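Long-range contacts in hypothetical protein Atu0741 (Agrobacterium tumefaciens str. C58, PDB 1ZHV), which is of unknown function but carries an ACT domain next to a related N-terminal domain, an arrangement consistent with binding a small regulatory ligand: residues P2-K7 with L80-P85; A16-S21 with Q54-D59; A23-A28 with D41-V46; C64-G69 with G101-V106. All blocks are in the same frame, centred on the assembly; numbering follows the deposited sequence.

Interaction 1 of 4, residues P2-K7 with L80-P85; sequences PRIKLK and LSVISP
I4 and L6 pack against V82 in a buried, apolar strand-to-helix contact, where the residues leading into and along strand 5-8 meet one turn of helix 78-87. V82 and S81 share the helix side about equally, and V82, the apolar half, splits its two methyls between the two partners. Its CG1, anti to the backbone N (chi1 171°), reaches tip to tip toward L6, with V82 CG1 and L6 CD2 3.9 Å apart. CG2 turns instead to I4: V82 CG2 lies 3.9 Å from I4 CB and is about as near to I4 CG1, the two side chains crossing at roughly a right angle. I4 CG1 stands beside its own backbone N (chi1 -58°), which directs it at S81, the residue before V82, where it comes within 3.6 Å of S81 OG. That hydroxyl is tied to the carbonyl of I78 within the helix, so toward I4 it offers a van der Waals surface. At the P2 end the proline ring leans on the same serine, P2 CD resting 3.9 Å from S81 CB. The carbonyl P2 O ends 3.7 Å from S81 OG and is buried there without a polar partner. H123 gives a polar link between the segments, its ring bonding to I4 N on one side and to the S81 carbonyl on the other. The contact thus joins strand 5-8, which lies between strands 57-67 and 124-126, to the helix packed on it: F67 and F65 of strand 57-67 touch I4 and L6, and L118 of helix 111-120 packs on both L6 and V82.

Interaction 2 of 4, residues A16-S21 with Q54-D59; sequences ARLSAS and QDVRVD
V56 drives one methyl between A16 and L18, and this is the tightly packed half of the contact. Its CG1 is anti to the backbone N (chi1 177°), which carries it across to strand 13-18: V56 CG1 lies 3.7 Å from L18 CD1 and 3.8 Å from A16 CB. The leucine starts out away from V56 and bends back through its CD1 branch. V58 adds a lighter touch on A16, with V58 CG2 4.0 Å from A16 N. Between the strands, R17 N donates to R57 O at 2.9 Å, a fairly straight bond whose donor is tilted 34° from the carbonyl plane; the same oxygen receives a CA-H from A16. Strands 13-18 and 57-67 are thereby paired antiparallel in the mixed sheet, joining a strand of the N-terminal ACT-like domain to the long strand that enters the ACT domain. Just beyond the direct bond the strands part and a water fills in, donating to R17 O and accepting from R57 N, the former at 2.6 Å from the water oxygen. On the solvent side R17 and R57 run alongside each other, pointing the same way, with their guanidinium planes turned 77° apart. R17 is extended and gives its NH2 to the carbonyl of D41, whereas R57 folds at chi3 and places one guanidinium face over R17 O. The charged ends do not bond: R17 NE and R57 NH2 are 4.3 Å apart, a proximity that solvent probably screens.

Interaction 3 of 4, residues A23-A28 with D41-V46; sequences AIPAWA and DELSIV
I45, with the largest buried surface here, pushes its CD1 methyl into the bend of loop 23-28. It butts against the CG-CD side of the P25 ring, I45 CD1 lying 3.5 Å from P25 CD and equally close to P25 CG. The torsions divide the work of the side chain: CG1 stands beside the backbone N (chi1 -62°) and carries CD1 to the proline, while CG2, anti to that N, turns to the indole. I45 CG2 approaches W27 CZ3 at 3.8 Å, obliquely to the ring. A28 closes the third side of this nest, its CB 3.9 Å from I45 CD1. L43, two residues earlier on the strand, extends the apolar surface toward the start of the loop, where L43 CD2 comes within 4.0 Å of A23 O and brushes the P25 ring more loosely. Within the loop, P25 CG packs 3.4 Å above the rim of one W27 face; separately, the bond from A28 N to P25 O closes the turn. L18 and A16 of strand 13-18 and I36 of strand 35-38 touch the same loop. It covers a strand face between the domain's first two strands, where the ACT beta-alpha-beta unit would normally have its helix, here probably replaced by this loop.

Interaction 4 of 4, residues C64-G69 with G101-V106; sequences CFKFQG and GDHLLV
F67 and H103 each have a carbon of the facing strand over one ring face. Over the centre of the F67 ring stands D102 CB, 3.9 Å from its centroid, a CH-pi contact, while L104 CB meets the ring edge in its plane, 3.8 Å from F67 CE1. The H103 ring lies on K66: K66 CA is over one face toward the rim, and K66 CB comes within 3.4 Å of H103 CE1. At the edge of the imidazole is C64 SG, to which H103 ND1 donates a weak hydrogen bond of 3.6 Å. H103 CG stands beside its backbone N (chi1 -85°), which swings the ring back across the neighbouring strand. F65 and L104 form an antiparallel hydrogen-bonded pair, F65 N to L104 O and L104 N to F65 O both at 2.8 Å, and F67 N to D102 O continues the ladder. Beyond it a water takes D102 N and gives to F67 O. The D102 carboxylate turns to S97. C64 CB packs on L105 CG, 3.8 Å away, on the H103 side of the sheet. The imidazole is thus placed mainly by K66 over its face and by stacking with F33, with the weak C64 bond at its edge; if that bond is real, ND1 would carry a proton.

In the fold
Along the chain, interaction 3 is nested within the loop closed by interaction 2, and both lie inside the span of interaction 1, whose segments alternate with those of interaction 4. Interactions 2 and 3 form one end of the molecule, centres 7 Å apart and joined through strands 13-18 and 43-48; interactions 1 and 4 form the ACT-domain end, centres 9 Å apart, sharing packing of V82 on F67. The two ends are separated by 28 to 30 Å between the centres of interaction 1 and interactions 2 and 3. Strand 57-67 belongs to both interactions 2 and 4, so a single mixed sheet runs continuously through both domains, and V46 touches L105 between them.

Interaction 1 of 4, residues P2-K7 with L80-P85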
loop_
_atom_site.group_PDB
_atom_site.type_symbol
_atom_site.label_atom_id
_atom_site.label_comp_id
_atom_site.label_asym_id
_atom_site.label_seq_id
_atom_site.Cartn_x
_atom_site.Cartn_y
_atom_site.Cartn_z
ATOM N N PRO A 2 15.418 3.588 -12.261
ATOM C CA PRO A 2 14.126 3.917 -12.868
ATOM C C PRO A 2 13.414 5.014 -12.079
ATOM O O PRO A 2 13.461 5.028 -10.849
ATOM C CB PRO A 2 13.366 2.590 -12.808
ATOM C CG PRO A 2 14.459 1.560 -12.805
ATOM C CD PRO A 2 15.468 2.170 -11.871
ATOM N N ARG A 3 12.775 5.939 -12.787
ATOM C CA ARG A 3 12.024 7.009 -12.138
ATOM C C ARG A 3 10.573 6.561 -12.198
ATOM O O ARG A 3 9.993 6.454 -13.280
ATOM C CB ARG A 3 12.183 8.331 -12.888
ATOM C CG ARG A 3 13.581 8.924 -12.838
ATOM C CD ARG A 3 13.658 10.178 -13.694
ATOM N NE ARG A 3 14.991 10.777 -13.695
ATOM C CZ ARG A 3 15.559 11.351 -12.638
ATOM N NH1 ARG A 3 14.913 11.408 -11.481
ATOM N NH2 ARG A 3 16.773 11.875 -12.745
ATOM N N ILE A 4 9.993 6.295 -11.037
ATOM C CA ILE A 4 8.619 5.825 -10.972
ATOM C C ILE A 4 7.643 6.911 -10.553
ATOM O O ILE A 4 7.973 7.788 -9.757
ATOM C CB ILE A 4 8.502 4.645 -9.979
ATOM C CG1 ILE A 4 9.439 3.515 -10.410
ATOM C CG2 ILE A 4 7.062 4.143 -9.911
ATOM C CD1 ILE A 4 9.163 2.984 -11.808
ATOM N N LYS A 5 6.441 6.846 -11.111
ATOM C CA LYS A 5 5.386 7.789 -10.784
ATOM C C LYS A 5 4.496 7.093 -9.759
ATOM O O LYS A 5 3.991 5.998 -10.013
ATOM C CB LYS A 5 4.581 8.127 -12.042
ATOM C CG LYS A 5 5.394 8.830 -13.123
ATOM C CD LYS A 5 4.833 8.553 -14.512
ATOM C CE LYS A 5 5.046 7.092 -14.898
ATOM N NZ LYS A 5 4.513 6.757 -16.248
ATOM N N LEU A 6 4.332 7.707 -8.592
ATOM C CA LEU A 6 3.494 7.126 -7.549
ATOM C C LEU A 6 2.296 8.013 -7.261
ATOM O O LEU A 6 2.435 9.216 -7.039
ATOM C CB LEU A 6 4.291 6.907 -6.259
ATOM C CG LEU A 6 5.448 5.908 -6.337
ATOM C CD1 LEU A 6 6.708 6.626 -6.800
ATOM C CD2 LEU A 6 5.672 5.281 -4.966
ATOM N N LYS A 7 1.117 7.406 -7.249
ATOM C CA LYS A 7 -0.117 8.138 -7.008
ATOM C C LYS A 7 -0.704 7.751 -5.661
ATOM O O LYS A 7 -1.011 6.586 -5.415
ATOM C CB LYS A 7 -1.115 7.823 -8.123
ATOM C CG LYS A 7 -2.454 8.510 -7.994
ATOM C CD LYS A 7 -3.391 8.075 -9.108
ATOM C CE LYS A 7 -4.723 8.802 -9.014
ATOM N NZ LYS A 7 -5.662 8.378 -10.091
ATOM N N LEU A 80 12.272 -2.387 -6.504
ATOM C CA LEU A 80 13.521 -2.108 -5.810
ATOM C C LEU A 80 13.830 -0.611 -5.766
ATOM O O LEU A 80 14.188 -0.077 -4.715
ATOM C CB LEU A 80 14.679 -2.846 -6.496
ATOM C CG LEU A 80 16.093 -2.549 -5.980
ATOM C CD1 LEU A 80 16.254 -3.063 -4.560
ATOM C CD2 LEU A 80 17.112 -3.213 -6.900
ATOM N N SER A 81 13.676 0.058 -6.905
ATOM C CA SER A 81 13.977 1.484 -7.001
ATOM C C SER A 81 13.152 2.320 -6.033
ATOM O O SER A 81 13.595 3.378 -5.578
ATOM C CB SER A 81 13.742 1.990 -8.434
ATOM O OG SER A 81 12.362 2.166 -8.711
ATOM N N VAL A 82 11.960 1.837 -5.706
ATOM C CA VAL A 82 11.082 2.558 -4.801
ATOM C C VAL A 82 11.309 2.203 -3.332
ATOM O O VAL A 82 11.425 3.086 -2.490
ATOM C CB VAL A 82 9.593 2.323 -5.178
ATOM C CG1 VAL A 82 8.676 2.886 -4.106
ATOM C CG2 VAL A 82 9.295 3.000 -6.505
ATOM N N ILE A 83 11.403 0.915 -3.018
ATOM C CA ILE A 83 11.588 0.539 -1.622
ATOM C C ILE A 83 12.997 0.721 -1.068
ATOM O O ILE A 83 13.169 0.859 0.142
ATOM C CB ILE A 83 11.118 -0.911 -1.351
ATOM C CG1 ILE A 83 12.021 -1.913 -2.067
ATOM C CG2 ILE A 83 9.663 -1.069 -1.791
ATOM C CD1 ILE A 83 11.831 -3.342 -1.584
ATOM N N SER A 84 14.009 0.745 -1.932
ATOM C CA SER A 84 15.379 0.908 -1.441
ATOM C C SER A 84 15.559 2.179 -0.604
ATOM O O SER A 84 16.074 2.123 0.515
ATOM C CB SER A 84 16.371 0.915 -2.605
ATOM O OG SER A 84 17.704 0.995 -2.119
ATOM N N PRO A 85 15.143 3.344 -1.131
ATOM C CA PRO A 85 15.310 4.567 -0.333
ATOM C C PRO A 85 14.485 4.597 0.949
ATOM O O PRO A 85 14.823 5.302 1.899
ATOM C CB PRO A 85 14.929 5.682 -1.309
ATOM C CG PRO A 85 14.037 5.000 -2.305
ATOM C CD PRO A 85 14.679 3.656 -2.493
#

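Interaction 2 of 4, residues A16-S21 with Q54-D59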
loop_
_atom_site.group_PDB
_atom_site.type_symbol
_atom_site.label_atom_id
_atom_site.label_comp_id
_atom_site.label_asym_id
_atom_site.label_seq_id
_atom_site.Cartn_x
_atom_site.Cartn_y
_atom_site.Cartn_z
ATOM N N ALA A 16 -5.609 -6.354 8.398
ATOM C CA ALA A 16 -6.274 -7.237 9.343
ATOM C C ALA A 16 -5.774 -8.666 9.278
ATOM O O ALA A 16 -5.357 -9.144 8.225
ATOM C CB ALA A 16 -7.780 -7.207 9.120
ATOM N N ARG A 17 -5.788 -9.352 10.416
ATOM C CA ARG A 17 -5.373 -10.743 10.413
ATOM C C ARG A 17 -6.515 -11.618 10.905
ATOM O O ARG A 17 -7.002 -11.452 12.023
ATOM C CB ARG A 17 -4.130 -11.001 11.269
ATOM C CG ARG A 17 -3.607 -12.407 10.987
ATOM C CD ARG A 17 -2.631 -13.007 11.974
ATOM N NE ARG A 17 -2.371 -14.389 11.568
ATOM C CZ ARG A 17 -1.538 -15.226 12.180
ATOM N NH1 ARG A 17 -0.859 -14.835 13.250
ATOM N NH2 ARG A 17 -1.380 -16.460 11.715
ATOM N N LEU A 18 -6.934 -12.547 10.049
ATOM C CA LEU A 18 -8.020 -13.479 10.352
ATOM C C LEU A 18 -7.487 -14.900 10.356
ATOM O O LEU A 18 -6.343 -15.133 9.966
ATOM C CB LEU A 18 -9.126 -13.384 9.297
ATOM C CG LEU A 18 -10.086 -12.203 9.429
ATOM C CD1 LEU A 18 -9.288 -10.959 9.134
ATOM C CD2 LEU A 18 -11.292 -12.311 8.480
ATOM N N SER A 19 -8.331 -15.841 10.777
ATOM C CA SER A 19 -7.976 -17.257 10.827
ATOM C C SER A 19 -7.697 -17.809 9.430
ATOM O O SER A 19 -8.421 -17.520 8.474
ATOM C CB SER A 19 -9.112 -18.061 11.486
ATOM O OG SER A 19 -8.814 -19.449 11.523
ATOM N N ALA A 20 -6.656 -18.625 9.323
ATOM C CA ALA A 20 -6.272 -19.220 8.050
ATOM C C ALA A 20 -7.407 -19.935 7.315
ATOM O O ALA A 20 -7.407 -19.992 6.088
ATOM C CB ALA A 20 -5.107 -20.184 8.259
ATOM N N SER A 21 -8.375 -20.478 8.049
ATOM C CA SER A 21 -9.473 -21.199 7.406
ATOM C C SER A 21 -10.801 -20.464 7.344
ATOM O O SER A 21 -11.776 -20.980 6.800
ATOM C CB SER A 21 -9.683 -22.548 8.088
ATOM O OG SER A 21 -8.643 -23.439 7.741
ATOM N N GLN A 54 -14.163 -4.252 15.144
ATOM C CA GLN A 54 -13.414 -4.158 16.398
ATOM C C GLN A 54 -13.046 -5.510 17.013
ATOM O O GLN A 54 -12.280 -5.566 17.976
ATOM C CB GLN A 54 -14.215 -3.353 17.424
ATOM C CG GLN A 54 -14.490 -1.914 17.016
ATOM C CD GLN A 54 -13.210 -1.121 16.776
ATOM O OE1 GLN A 54 -12.105 -1.624 16.984
ATOM N NE2 GLN A 54 -13.355 0.123 16.339
ATOM N N ASP A 55 -13.601 -6.594 16.475
ATOM C CA ASP A 55 -13.317 -7.939 16.981
ATOM C C ASP A 55 -12.237 -8.627 16.140
ATOM O O ASP A 55 -12.013 -9.830 16.281
ATOM C CB ASP A 55 -14.604 -8.781 16.986
ATOM C CG ASP A 55 -15.076 -9.143 15.589
ATOM O OD1 ASP A 55 -14.829 -8.346 14.665
ATOM O OD2 ASP A 55 -15.709 -10.211 15.415
ATOM N N VAL A 56 -11.569 -7.864 15.271
ATOM C CA VAL A 56 -10.512 -8.417 14.415
ATOM C C VAL A 56 -9.140 -7.784 14.681
ATOM O O VAL A 56 -9.021 -6.566 14.842
ATOM C CB VAL A 56 -10.867 -8.249 12.897
ATOM C CG1 VAL A 56 -9.731 -8.750 12.021
ATOM C CG2 VAL A 56 -12.146 -9.016 12.569
ATOM N N ARG A 57 -8.111 -8.626 14.748
ATOM C CA ARG A 57 -6.753 -8.146 14.967
ATOM C C ARG A 57 -6.367 -7.305 13.766
ATOM O O ARG A 57 -6.628 -7.683 12.622
ATOM C CB ARG A 57 -5.777 -9.314 15.135
ATOM C CG ARG A 57 -5.870 -9.982 16.500
ATOM C CD ARG A 57 -4.609 -10.775 16.819
ATOM N NE ARG A 57 -4.418 -11.905 15.916
ATOM C CZ ARG A 57 -5.272 -12.917 15.796
ATOM N NH1 ARG A 57 -6.383 -12.940 16.524
ATOM N NH2 ARG A 57 -5.016 -13.909 14.955
ATOM N N VAL A 58 -5.740 -6.166 14.018
ATOM C CA VAL A 58 -5.379 -5.288 12.925
ATOM C C VAL A 58 -4.179 -4.408 13.217
ATOM O O VAL A 58 -3.926 -4.026 14.357
ATOM C CB VAL A 58 -6.586 -4.379 12.542
ATOM C CG1 VAL A 58 -6.928 -3.445 13.690
ATOM C CG2 VAL A 58 -6.273 -3.591 11.279
ATOM N N ASP A 59 -3.429 -4.121 12.161
ATOM C CA ASP A 59 -2.262 -3.250 12.219
ATOM C C ASP A 59 -2.798 -2.044 11.444
ATOM O O ASP A 59 -2.751 -2.016 10.215
ATOM C CB ASP A 59 -1.093 -3.899 11.474
ATOM C CG ASP A 59 0.200 -3.128 11.630
ATOM O OD1 ASP A 59 0.131 -1.894 11.763
ATOM O OD2 ASP A 59 1.284 -3.752 11.602
HETATM O O HOH W 1 -8.666 -11.500 14.072
#

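Interaction 3 of 4, residues A23-A28 with D41-V46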
loop_
_atom_site.group_PDB
_atom_site.type_symbol
_atom_site.label_atom_id
_atom_site.label_comp_id
_atom_site.label_asym_id
_atom_site.label_seq_id
_atom_site.Cartn_x
_atom_site.Cartn_y
_atom_site.Cartn_z
ATOM N N ALA A 23 -13.787 -17.925 6.294
ATOM C CA ALA A 23 -14.290 -17.495 4.994
ATOM C C ALA A 23 -13.963 -16.015 4.840
ATOM O O ALA A 23 -13.742 -15.315 5.832
ATOM C CB ALA A 23 -15.797 -17.710 4.911
ATOM N N ILE A 24 -13.908 -15.539 3.603
ATOM C CA ILE A 24 -13.635 -14.128 3.374
ATOM C C ILE A 24 -14.824 -13.371 3.957
ATOM O O ILE A 24 -15.971 -13.631 3.588
ATOM C CB ILE A 24 -13.510 -13.818 1.866
ATOM C CG1 ILE A 24 -12.331 -14.593 1.274
ATOM C CG2 ILE A 24 -13.334 -12.312 1.657
ATOM C CD1 ILE A 24 -12.138 -14.393 -0.228
ATOM N N PRO A 25 -14.570 -12.433 4.883
ATOM C CA PRO A 25 -15.653 -11.662 5.497
ATOM C C PRO A 25 -16.353 -10.734 4.513
ATOM O O PRO A 25 -15.763 -10.303 3.517
ATOM C CB PRO A 25 -14.941 -10.902 6.614
ATOM C CG PRO A 25 -13.589 -10.652 6.015
ATOM C CD PRO A 25 -13.261 -12.003 5.409
ATOM N N ALA A 26 -17.615 -10.433 4.805
ATOM C CA ALA A 26 -18.420 -9.569 3.955
ATOM C C ALA A 26 -17.889 -8.144 3.907
ATOM O O ALA A 26 -18.156 -7.413 2.958
ATOM C CB ALA A 26 -19.863 -9.564 4.443
ATOM N N TRP A 27 -17.138 -7.750 4.931
ATOM C CA TRP A 27 -16.599 -6.397 4.988
ATOM C C TRP A 27 -15.287 -6.207 4.236
ATOM O O TRP A 27 -14.821 -5.081 4.084
ATOM C CB TRP A 27 -16.395 -5.965 6.446
ATOM C CG TRP A 27 -15.544 -6.894 7.268
ATOM C CD1 TRP A 27 -15.981 -7.830 8.157
ATOM C CD2 TRP A 27 -14.112 -6.965 7.283
ATOM N NE1 TRP A 27 -14.915 -8.481 8.730
ATOM C CE2 TRP A 27 -13.754 -7.969 8.212
ATOM C CE3 TRP A 27 -13.095 -6.278 6.602
ATOM C CZ2 TRP A 27 -12.421 -8.305 8.480
ATOM C CZ3 TRP A 27 -11.771 -6.613 6.866
ATOM C CH2 TRP A 27 -11.447 -7.618 7.799
ATOM N N ALA A 28 -14.697 -7.298 3.760
ATOM C CA ALA A 28 -13.413 -7.223 3.069
ATOM C C ALA A 28 -13.445 -6.488 1.740
ATOM O O ALA A 28 -12.727 -5.502 1.546
ATOM C CB ALA A 28 -12.846 -8.622 2.870
ATOM N N ASP A 41 -0.940 -20.226 6.900
ATOM C CA ASP A 41 -0.982 -19.796 8.293
ATOM C C ASP A 41 -1.883 -18.610 8.605
ATOM O O ASP A 41 -2.140 -18.336 9.774
ATOM C CB ASP A 41 0.426 -19.445 8.786
ATOM C CG ASP A 41 1.349 -20.646 8.842
ATOM O OD1 ASP A 41 0.855 -21.790 8.753
ATOM O OD2 ASP A 41 2.573 -20.442 8.986
ATOM N N GLU A 42 -2.363 -17.900 7.587
ATOM C CA GLU A 42 -3.189 -16.723 7.849
ATOM C C GLU A 42 -4.109 -16.327 6.699
ATOM O O GLU A 42 -3.973 -16.806 5.568
ATOM C CB GLU A 42 -2.281 -15.510 8.139
ATOM C CG GLU A 42 -1.806 -14.808 6.845
ATOM C CD GLU A 42 -0.681 -13.792 7.033
ATOM O OE1 GLU A 42 -0.871 -12.779 7.748
ATOM O OE2 GLU A 42 0.397 -14.008 6.439
ATOM N N LEU A 43 -5.052 -15.447 7.020
ATOM C CA LEU A 43 -5.949 -14.845 6.041
ATOM C C LEU A 43 -5.720 -13.368 6.350
ATOM O O LEU A 43 -6.184 -12.846 7.368
ATOM C CB LEU A 43 -7.415 -15.213 6.267
ATOM C CG LEU A 43 -8.353 -14.433 5.334
ATOM C CD1 LEU A 43 -8.017 -14.737 3.884
ATOM C CD2 LEU A 43 -9.799 -14.785 5.623
ATOM N N SER A 44 -4.962 -12.713 5.480
ATOM C CA SER A 44 -4.604 -11.312 5.648
ATOM C C SER A 44 -5.473 -10.434 4.765
ATOM O O SER A 44 -5.685 -10.750 3.604
ATOM C CB SER A 44 -3.125 -11.139 5.285
ATOM O OG SER A 44 -2.703 -9.796 5.403
ATOM N N ILE A 45 -5.975 -9.333 5.314
ATOM C CA ILE A 45 -6.824 -8.433 4.541
ATOM C C ILE A 45 -6.438 -6.967 4.676
ATOM O O ILE A 45 -6.427 -6.414 5.774
ATOM C CB ILE A 45 -8.311 -8.581 4.948
ATOM C CG1 ILE A 45 -8.784 -10.010 4.656
ATOM C CG2 ILE A 45 -9.165 -7.543 4.215
ATOM C CD1 ILE A 45 -10.192 -10.310 5.126
ATOM N N VAL A 46 -6.109 -6.341 3.551
ATOM C CA VAL A 46 -5.794 -4.921 3.546
ATOM C C VAL A 46 -7.003 -4.228 2.938
ATOM O O VAL A 46 -7.454 -4.601 1.858
ATOM C CB VAL A 46 -4.572 -4.597 2.667
ATOM C CG1 VAL A 46 -4.325 -3.089 2.654
ATOM C CG2 VAL A 46 -3.354 -5.339 3.184
#

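Interaction 4 of 4, residues C64-G69 with G101-V106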
loop_
_atom_site.group_PDB
_atom_site.type_symbol
_atom_site.label_atom_id
_atom_site.label_comp_id
_atom_site.label_asym_id
_atom_site.label_seq_id
_atom_site.Cartn_x
_atom_site.Cartn_y
_atom_site.Cartn_z
ATOM N N CYS A 64 -1.774 4.300 1.203
ATOM C CA CYS A 64 -1.483 3.524 0.004
ATOM C C CYS A 64 -1.131 4.349 -1.229
ATOM O O CYS A 64 -1.709 5.412 -1.468
ATOM C CB CYS A 64 -2.687 2.629 -0.302
ATOM S SG CYS A 64 -2.436 1.411 -1.600
ATOM N N PHE A 65 -0.176 3.836 -2.003
ATOM C CA PHE A 65 0.277 4.465 -3.247
ATOM C C PHE A 65 0.194 3.449 -4.372
ATOM O O PHE A 65 0.486 2.272 -4.176
ATOM C CB PHE A 65 1.743 4.905 -3.175
ATOM C CG PHE A 65 1.987 6.100 -2.318
ATOM C CD1 PHE A 65 2.195 5.961 -0.953
ATOM C CD2 PHE A 65 2.041 7.371 -2.885
ATOM C CE1 PHE A 65 2.461 7.074 -0.157
ATOM C CE2 PHE A 65 2.305 8.491 -2.099
ATOM C CZ PHE A 65 2.517 8.343 -0.736
ATOM N N LYS A 66 -0.183 3.915 -5.556
ATOM C CA LYS A 66 -0.246 3.046 -6.718
ATOM C C LYS A 66 0.936 3.373 -7.622
ATOM O O LYS A 66 1.240 4.549 -7.838
ATOM C CB LYS A 66 -1.541 3.289 -7.495
ATOM C CG LYS A 66 -1.658 2.454 -8.765
ATOM C CD LYS A 66 -2.911 2.829 -9.535
ATOM C CE LYS A 66 -2.707 4.118 -10.302
ATOM N NZ LYS A 66 -1.733 3.923 -11.414
ATOM N N PHE A 67 1.626 2.346 -8.118
ATOM C CA PHE A 67 2.725 2.570 -9.060
ATOM C C PHE A 67 1.965 2.845 -10.363
ATOM O O PHE A 67 1.171 2.009 -10.807
ATOM C CB PHE A 67 3.588 1.314 -9.230
ATOM C CG PHE A 67 4.584 1.082 -8.119
ATOM C CD1 PHE A 67 4.198 1.111 -6.785
ATOM C CD2 PHE A 67 5.906 0.767 -8.421
ATOM C CE1 PHE A 67 5.114 0.824 -5.773
ATOM C CE2 PHE A 67 6.826 0.481 -7.421
ATOM C CZ PHE A 67 6.431 0.508 -6.090
ATOM N N GLN A 68 2.222 3.999 -10.973
ATOM C CA GLN A 68 1.516 4.434 -12.184
ATOM C C GLN A 68 2.011 4.185 -13.607
ATOM O O GLN A 68 3.184 3.880 -13.866
ATOM C CB GLN A 68 1.247 5.929 -12.086
ATOM C CG GLN A 68 0.168 6.327 -11.125
ATOM C CD GLN A 68 -0.019 7.824 -11.111
ATOM O OE1 GLN A 68 0.889 8.563 -10.744
ATOM N NE2 GLN A 68 -1.191 8.283 -11.523
ATOM N N GLY A 69 1.046 4.363 -14.513
ATOM C CA GLY A 69 1.234 4.230 -15.948
ATOM C C GLY A 69 1.837 2.949 -16.486
ATOM O O GLY A 69 2.157 2.028 -15.723
ATOM N N GLY A 101 0.665 -4.133 -11.999
ATOM C CA GLY A 101 1.864 -3.515 -11.464
ATOM C C GLY A 101 2.046 -3.731 -9.979
ATOM O O GLY A 101 2.169 -4.866 -9.527
ATOM N N ASP A 102 2.061 -2.643 -9.216
ATOM C CA ASP A 102 2.254 -2.743 -7.775
ATOM C C ASP A 102 1.626 -1.593 -7.017
ATOM O O ASP A 102 1.414 -0.507 -7.557
ATOM C CB ASP A 102 3.747 -2.715 -7.413
ATOM C CG ASP A 102 4.588 -3.628 -8.271
ATOM O OD1 ASP A 102 4.829 -4.780 -7.854
ATOM O OD2 ASP A 102 5.013 -3.191 -9.360
ATOM N N HIS A 103 1.344 -1.860 -5.748
ATOM C CA HIS A 103 0.842 -0.859 -4.824
ATOM C C HIS A 103 1.778 -0.940 -3.627
ATOM O O HIS A 103 2.338 -1.997 -3.335
ATOM C CB HIS A 103 -0.598 -1.142 -4.392
ATOM C CG HIS A 103 -1.624 -0.620 -5.348
ATOM N ND1 HIS A 103 -2.414 0.478 -5.077
ATOM C CD2 HIS A 103 -1.999 -1.059 -6.571
ATOM C CE1 HIS A 103 -3.237 0.686 -6.093
ATOM N NE2 HIS A 103 -3.004 -0.233 -7.011
ATOM N N LEU A 104 1.966 0.184 -2.950
ATOM C CA LEU A 104 2.848 0.253 -1.792
ATOM C C LEU A 104 2.132 0.940 -0.649
ATOM O O LEU A 104 1.487 1.963 -0.853
ATOM C CB LEU A 104 4.103 1.075 -2.132
ATOM C CG LEU A 104 4.898 1.605 -0.928
ATOM C CD1 LEU A 104 5.675 0.463 -0.312
ATOM C CD2 LEU A 104 5.841 2.719 -1.347
ATOM N N LEU A 105 2.225 0.375 0.547
ATOM C CA LEU A 105 1.642 1.030 1.700
ATOM C C LEU A 105 2.753 1.295 2.708
ATOM O O LEU A 105 3.694 0.512 2.842
ATOM C CB LEU A 105 0.545 0.170 2.347
ATOM C CG LEU A 105 -0.726 -0.043 1.518
ATOM C CD1 LEU A 105 -0.634 -1.376 0.794
ATOM C CD2 LEU A 105 -1.963 -0.011 2.415
ATOM N N VAL A 106 2.655 2.434 3.376
ATOM C CA VAL A 106 3.599 2.812 4.412
ATOM C C VAL A 106 2.716 3.347 5.525
ATOM O O VAL A 106 1.563 3.704 5.281
ATOM C CB VAL A 106 4.582 3.931 3.962
ATOM C CG1 VAL A 106 5.473 3.415 2.832
ATOM C CG2 VAL A 106 3.816 5.168 3.527
HETATM O O HOH W 2 0.302 -0.557 -10.706
#